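Long-range contact in flagellar regulatory protein C (Vibrio cholerae, PDB 4QHS), which probably hydrolyses ATP as a heptameric AAA+ activator of sigma-54-dependent transcription, controlling flagellar genes: residues Asn40-Met54 with Arg177-Arg191. Residues are numbered along the deposited sequence; the frame is centred on the assembly and turned at random.
Sequences NVMILGPSGSGKEVM and RLNVFPLTWPALCER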
loop_
_atom_site.group_PDB
_atom_site.type_symbol
_atom_site.label_atom_id
_atom_site.label_comp_id
_atom_site.label_asym_id
_atom_site.label_seq_id
_atom_site.Cartn_x
_atom_site.Cartn_y
_atom_site.Cartn_z
ATOM N N ASN A 40 -36.032 -19.264 -18.089
ATOM C CA ASN A 40 -34.958 -19.448 -17.158
ATOM C C ASN A 40 -35.497 -20.003 -15.885
ATOM O O ASN A 40 -36.540 -19.618 -15.450
ATOM C CB ASN A 40 -34.279 -18.148 -16.836
ATOM C CG ASN A 40 -33.628 -17.529 -17.999
ATOM O OD1 ASN A 40 -33.108 -18.182 -18.865
ATOM N ND2 ASN A 40 -33.627 -16.251 -18.007
ATOM N N VAL A 41 -34.769 -20.921 -15.296
ATOM C CA VAL A 41 -35.201 -21.576 -14.065
ATOM C C VAL A 41 -34.154 -21.442 -12.966
ATOM O O VAL A 41 -32.989 -21.828 -13.150
ATOM C CB VAL A 41 -35.471 -23.075 -14.270
ATOM C CG1 VAL A 41 -35.885 -23.686 -12.947
ATOM C CG2 VAL A 41 -36.517 -23.300 -15.353
ATOM N N MET A 42 -34.570 -20.889 -11.838
ATOM C CA MET A 42 -33.710 -20.769 -10.666
ATOM C C MET A 42 -34.056 -21.853 -9.642
ATOM O O MET A 42 -35.189 -21.926 -9.181
ATOM C CB MET A 42 -33.859 -19.387 -10.029
ATOM C CG MET A 42 -33.003 -19.198 -8.783
ATOM S SD MET A 42 -31.232 -19.167 -9.117
ATOM C CE MET A 42 -31.198 -17.791 -10.265
ATOM N N ILE A 43 -33.090 -22.695 -9.296
ATOM C CA ILE A 43 -33.322 -23.712 -8.277
ATOM C C ILE A 43 -32.656 -23.337 -6.955
ATOM O O ILE A 43 -31.405 -23.328 -6.831
ATOM C CB ILE A 43 -32.806 -25.094 -8.713
ATOM C CG1 ILE A 43 -33.224 -25.400 -10.156
ATOM C CG2 ILE A 43 -33.306 -26.165 -7.745
ATOM C CD1 ILE A 43 -32.588 -26.653 -10.702
ATOM N N LEU A 44 -33.508 -23.009 -5.985
ATOM C CA LEU A 44 -33.094 -22.588 -4.650
ATOM C C LEU A 44 -33.036 -23.792 -3.708
ATOM O O LEU A 44 -33.527 -24.876 -4.038
ATOM C CB LEU A 44 -34.056 -21.518 -4.117
ATOM C CG LEU A 44 -34.226 -20.342 -5.087
ATOM C CD1 LEU A 44 -35.322 -19.373 -4.653
ATOM C CD2 LEU A 44 -32.905 -19.612 -5.256
ATOM N N GLY A 45 -32.439 -23.603 -2.539
ATOM C CA GLY A 45 -32.328 -24.684 -1.572
ATOM C C GLY A 45 -30.888 -24.875 -1.153
ATOM O O GLY A 45 -29.975 -24.305 -1.753
ATOM N N PRO A 46 -30.663 -25.679 -0.113
ATOM C CA PRO A 46 -29.270 -25.842 0.318
ATOM C C PRO A 46 -28.414 -26.550 -0.734
ATOM O O PRO A 46 -28.943 -27.248 -1.598
ATOM C CB PRO A 46 -29.390 -26.681 1.600
ATOM C CG PRO A 46 -30.763 -27.334 1.517
ATOM C CD PRO A 46 -31.621 -26.344 0.788
ATOM N N SER A 47 -27.103 -26.337 -0.682
ATOM C CA SER A 47 -26.202 -27.076 -1.545
ATOM C C SER A 47 -26.222 -28.526 -1.094
ATOM O O SER A 47 -26.608 -28.823 0.045
ATOM C CB SER A 47 -24.777 -26.523 -1.487
ATOM O OG SER A 47 -24.710 -25.172 -1.912
ATOM N N GLY A 48 -25.804 -29.417 -1.985
ATOM C CA GLY A 48 -25.715 -30.832 -1.669
ATOM C C GLY A 48 -27.037 -31.390 -1.186
ATOM O O GLY A 48 -27.074 -32.194 -0.263
ATOM N N SER A 49 -28.119 -30.934 -1.808
ATOM C CA SER A 49 -29.458 -31.392 -1.492
ATOM C C SER A 49 -30.103 -32.002 -2.729
ATOM O O SER A 49 -31.312 -31.964 -2.876
ATOM C CB SER A 49 -30.313 -30.236 -0.961
ATOM O OG SER A 49 -30.636 -29.304 -1.985
ATOM N N GLY A 50 -29.283 -32.546 -3.625
ATOM C CA GLY A 50 -29.770 -33.222 -4.816
ATOM C C GLY A 50 -30.245 -32.352 -5.972
ATOM O O GLY A 50 -30.904 -32.854 -6.881
ATOM N N LYS A 51 -29.905 -31.063 -5.955
ATOM C CA LYS A 51 -30.338 -30.124 -6.996
ATOM C C LYS A 51 -29.879 -30.491 -8.392
ATOM O O LYS A 51 -30.546 -30.179 -9.381
ATOM C CB LYS A 51 -29.816 -28.718 -6.716
ATOM C CG LYS A 51 -30.553 -27.921 -5.677
ATOM C CD LYS A 51 -30.040 -26.492 -5.718
ATOM C CE LYS A 51 -30.363 -25.758 -4.449
ATOM N NZ LYS A 51 -30.027 -24.319 -4.555
ATOM N N GLU A 52 -28.707 -31.111 -8.458
ATOM C CA GLU A 52 -28.005 -31.323 -9.715
ATOM C C GLU A 52 -28.835 -32.133 -10.705
ATOM O O GLU A 52 -28.713 -31.959 -11.921
ATOM C CB GLU A 52 -26.662 -32.015 -9.457
ATOM C CG GLU A 52 -26.760 -33.451 -8.920
ATOM C CD GLU A 52 -27.003 -33.531 -7.417
ATOM O OE1 GLU A 52 -27.331 -32.496 -6.803
ATOM O OE2 GLU A 52 -26.854 -34.636 -6.849
ATOM N N VAL A 53 -29.697 -32.999 -10.182
ATOM C CA VAL A 53 -30.457 -33.900 -11.031
ATOM C C VAL A 53 -31.788 -33.293 -11.478
ATOM O O VAL A 53 -32.274 -33.597 -12.569
ATOM C CB VAL A 53 -30.712 -35.257 -10.322
ATOM C CG1 VAL A 53 -29.386 -35.936 -9.986
ATOM C CG2 VAL A 53 -31.572 -35.079 -9.073
ATOM N N MET A 54 -32.368 -32.439 -10.638
ATOM C CA MET A 54 -33.614 -31.749 -10.961
ATOM C C MET A 54 -33.460 -30.928 -12.241
ATOM O O MET A 54 -34.357 -30.883 -13.088
ATOM C CB MET A 54 -34.037 -30.858 -9.793
ATOM C CG MET A 54 -34.726 -29.566 -10.189
ATOM S SD MET A 54 -36.507 -29.634 -10.052
ATOM C CE MET A 54 -36.756 -28.407 -8.778
ATOM N N ARG A 177 -34.580 -11.299 -14.195
ATOM C CA ARG A 177 -34.466 -12.172 -15.334
ATOM C C ARG A 177 -34.259 -13.628 -14.984
ATOM O O ARG A 177 -34.761 -14.490 -15.627
ATOM C CB ARG A 177 -33.391 -11.690 -16.266
ATOM C CG ARG A 177 -33.911 -10.822 -17.320
ATOM C CD ARG A 177 -32.851 -10.431 -18.236
ATOM N NE ARG A 177 -33.379 -9.678 -19.349
ATOM C CZ ARG A 177 -33.723 -10.203 -20.513
ATOM N NH1 ARG A 177 -33.607 -11.491 -20.735
ATOM N NH2 ARG A 177 -34.185 -9.423 -21.454
ATOM N N LEU A 178 -33.521 -13.893 -13.946
ATOM C CA LEU A 178 -33.251 -15.279 -13.571
ATOM C C LEU A 178 -34.322 -15.896 -12.658
ATOM O O LEU A 178 -34.299 -17.104 -12.412
ATOM C CB LEU A 178 -31.893 -15.380 -12.878
ATOM C CG LEU A 178 -30.655 -15.208 -13.761
ATOM C CD1 LEU A 178 -29.415 -15.123 -12.892
ATOM C CD2 LEU A 178 -30.539 -16.366 -14.720
ATOM N N ASN A 179 -35.222 -15.087 -12.140
ATOM C CA ASN A 179 -36.226 -15.561 -11.215
ATOM C C ASN A 179 -37.676 -15.440 -11.683
ATOM O O ASN A 179 -38.542 -15.133 -10.917
ATOM C CB ASN A 179 -36.065 -14.880 -9.865
ATOM C CG ASN A 179 -35.066 -15.566 -8.987
ATOM O OD1 ASN A 179 -35.375 -16.502 -8.292
ATOM N ND2 ASN A 179 -33.855 -15.102 -9.026
ATOM N N VAL A 180 -37.920 -15.695 -12.947
ATOM C CA VAL A 180 -39.281 -15.826 -13.423
ATOM C C VAL A 180 -39.974 -16.972 -12.697
ATOM O O VAL A 180 -41.158 -16.882 -12.354
ATOM C CB VAL A 180 -39.336 -16.077 -14.936
ATOM C CG1 VAL A 180 -40.754 -16.328 -15.366
ATOM C CG2 VAL A 180 -38.797 -14.874 -15.667
ATOM N N PHE A 181 -39.235 -18.044 -12.484
ATOM C CA PHE A 181 -39.787 -19.298 -12.039
ATOM C C PHE A 181 -38.913 -20.056 -11.060
ATOM O O PHE A 181 -38.293 -21.024 -11.387
ATOM C CB PHE A 181 -40.095 -20.165 -13.249
ATOM C CG PHE A 181 -41.137 -21.189 -13.007
ATOM C CD1 PHE A 181 -42.451 -20.861 -13.058
ATOM C CD2 PHE A 181 -40.800 -22.487 -12.748
ATOM C CE1 PHE A 181 -43.389 -21.782 -12.840
ATOM C CE2 PHE A 181 -41.750 -23.412 -12.531
ATOM C CZ PHE A 181 -43.046 -23.062 -12.584
ATOM N N PRO A 182 -38.882 -19.607 -9.832
ATOM C CA PRO A 182 -38.043 -20.237 -8.837
ATOM C C PRO A 182 -38.656 -21.476 -8.253
ATOM O O PRO A 182 -39.833 -21.536 -8.031
ATOM C CB PRO A 182 -37.924 -19.165 -7.784
ATOM C CG PRO A 182 -38.953 -18.278 -8.046
ATOM C CD PRO A 182 -39.170 -18.238 -9.455
ATOM N N LEU A 183 -37.830 -22.464 -8.019
ATOM C CA LEU A 183 -38.233 -23.679 -7.387
ATOM C C LEU A 183 -37.354 -23.915 -6.192
ATOM O O LEU A 183 -36.166 -24.055 -6.304
ATOM C CB LEU A 183 -38.129 -24.833 -8.358
ATOM C CG LEU A 183 -38.983 -24.695 -9.607
ATOM C CD1 LEU A 183 -38.772 -25.816 -10.496
ATOM C CD2 LEU A 183 -40.390 -24.664 -9.198
ATOM N N THR A 184 -37.961 -23.959 -5.032
ATOM C CA THR A 184 -37.217 -24.128 -3.829
ATOM C C THR A 184 -37.221 -25.577 -3.370
ATOM O O THR A 184 -38.198 -26.098 -2.911
ATOM C CB THR A 184 -37.715 -23.198 -2.742
ATOM O OG1 THR A 184 -37.576 -21.850 -3.166
ATOM C CG2 THR A 184 -36.913 -23.392 -1.511
ATOM N N TRP A 185 -36.076 -26.204 -3.504
ATOM C CA TRP A 185 -35.874 -27.586 -3.183
ATOM C C TRP A 185 -35.487 -27.736 -1.722
ATOM O O TRP A 185 -34.341 -27.589 -1.376
ATOM C CB TRP A 185 -34.751 -28.079 -4.061
ATOM C CG TRP A 185 -34.666 -29.474 -4.163
ATOM C CD1 TRP A 185 -33.743 -30.258 -3.599
ATOM C CD2 TRP A 185 -35.536 -30.324 -4.878
ATOM N NE1 TRP A 185 -33.974 -31.557 -3.907
ATOM C CE2 TRP A 185 -35.086 -31.625 -4.690
ATOM C CE3 TRP A 185 -36.668 -30.114 -5.647
ATOM C CZ2 TRP A 185 -35.711 -32.708 -5.255
ATOM C CZ3 TRP A 185 -37.284 -31.184 -6.197
ATOM C CH2 TRP A 185 -36.810 -32.462 -6.008
ATOM N N PRO A 186 -36.445 -28.030 -0.863
ATOM C CA PRO A 186 -36.247 -27.999 0.581
ATOM C C PRO A 186 -35.175 -28.927 1.140
ATOM O O PRO A 186 -34.712 -29.840 0.512
ATOM C CB PRO A 186 -37.599 -28.440 1.093
ATOM C CG PRO A 186 -38.064 -29.390 0.078
ATOM C CD PRO A 186 -37.422 -29.059 -1.225
ATOM N N ALA A 187 -34.784 -28.653 2.363
ATOM C CA ALA A 187 -33.772 -29.437 3.009
ATOM C C ALA A 187 -34.341 -30.780 3.391
ATOM O O ALA A 187 -35.526 -30.911 3.552
ATOM C CB ALA A 187 -33.273 -28.728 4.199
ATOM N N LEU A 188 -33.481 -31.770 3.517
ATOM C CA LEU A 188 -33.882 -33.132 3.784
ATOM C C LEU A 188 -34.832 -33.310 4.954
ATOM O O LEU A 188 -35.742 -34.085 4.889
ATOM C CB LEU A 188 -32.653 -33.978 4.009
ATOM C CG LEU A 188 -32.660 -35.353 3.395
ATOM C CD1 LEU A 188 -33.524 -35.292 2.214
ATOM C CD2 LEU A 188 -31.279 -35.773 3.022
ATOM N N CYS A 189 -34.605 -32.604 6.037
ATOM C CA CYS A 189 -35.416 -32.783 7.209
ATOM C C CYS A 189 -36.808 -32.263 6.988
ATOM O O CYS A 189 -37.684 -32.447 7.805
ATOM C CB CYS A 189 -34.799 -32.074 8.395
ATOM S SG CYS A 189 -34.886 -30.322 8.324
ATOM N N GLU A 190 -37.008 -31.608 5.864
ATOM C CA GLU A 190 -38.293 -31.030 5.556
ATOM C C GLU A 190 -38.992 -31.897 4.547
ATOM O O GLU A 190 -40.038 -31.555 4.049
ATOM C CB GLU A 190 -38.125 -29.609 5.037
ATOM C CG GLU A 190 -37.500 -28.697 6.050
ATOM C CD GLU A 190 -37.540 -27.254 5.658
ATOM O OE1 GLU A 190 -38.455 -26.864 4.935
ATOM O OE2 GLU A 190 -36.662 -26.493 6.092
ATOM N N ARG A 191 -38.405 -33.040 4.255
ATOM C CA ARG A 191 -39.045 -33.986 3.380
ATOM C C ARG A 191 -38.641 -35.389 3.743
ATOM O O ARG A 191 -38.154 -36.138 2.940
ATOM C CB ARG A 191 -38.700 -33.688 1.947
ATOM C CG ARG A 191 -37.277 -33.350 1.710
ATOM C CD ARG A 191 -37.007 -33.327 0.256
ATOM N NE ARG A 191 -35.637 -32.983 -0.024
ATOM C CZ ARG A 191 -34.877 -33.628 -0.886
ATOM N NH1 ARG A 191 -35.351 -34.651 -1.557
ATOM N NH2 ARG A 191 -33.632 -33.244 -1.061
HETATM O O HOH W 1 -33.789 -13.890 -20.069
#
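The Walker A strand and P-loop of this AAA+ core, with sequence GPSGSGK, meet the edge strand of the parallel sheet where Leu44 and Gly45 run beside Thr184 and Trp185. Strands 41-44 and 182-184 lie 19° from parallel, and three backbone hydrogen bonds fix their register: Leu183 N to Met42 O (2.9 Å), Leu44 N to Leu183 O, and Trp185 N to Leu44 O. Strand 152-157 pairs with the other side of 41-44, and 182-184 is an outermost strand within the chain. Past the strands, the Trp185 indole lies beside the P-loop; CG lies trans to the backbone N (chi1 -163°), and NE1 reaches Ser49 O at 2.9 Å. That carbonyl sits at the ring edge, near its plane, but the N-H...O angle is only 119°, so the hydrogen bond is weak. Met54, from the helix after the loop, makes an oblique Met-aromatic contact, SD 5.0 Å from the centroid of the Trp185 six-membered ring, while its CE packs 3.6 Å from Trp185 CE3 and 3.7 Å from Leu183 CD1. Lys51 NZ turns back to Ile43 O and Gly45 O, both at 2.8 Å, so in this nucleotide-free state two carbonyls of its own segment hold the Walker A lysine. Trp185 CE2 lies over one face of the Arg191 guanidinium, offset toward its rim, and Leu188 CD1 over the centre of the opposite face; Arg191 NH1 forms a salt bridge with Asp194. At the strand start, Asn40 ND2 donates a nearly straight hydrogen bond to Arg177 O (3.2 Å), while the bent chain of Met42 lays CE against Leu178 CB at 3.6 Å. Val180 O accepts a hydrogen bond from NH1 of Arg243 of a second subunit. Strands 41-44 and 182-184 are 1 and 5 in the 2-3-4-1-5 order of the AAA+ ATPase fold, the chain leading on to the lid.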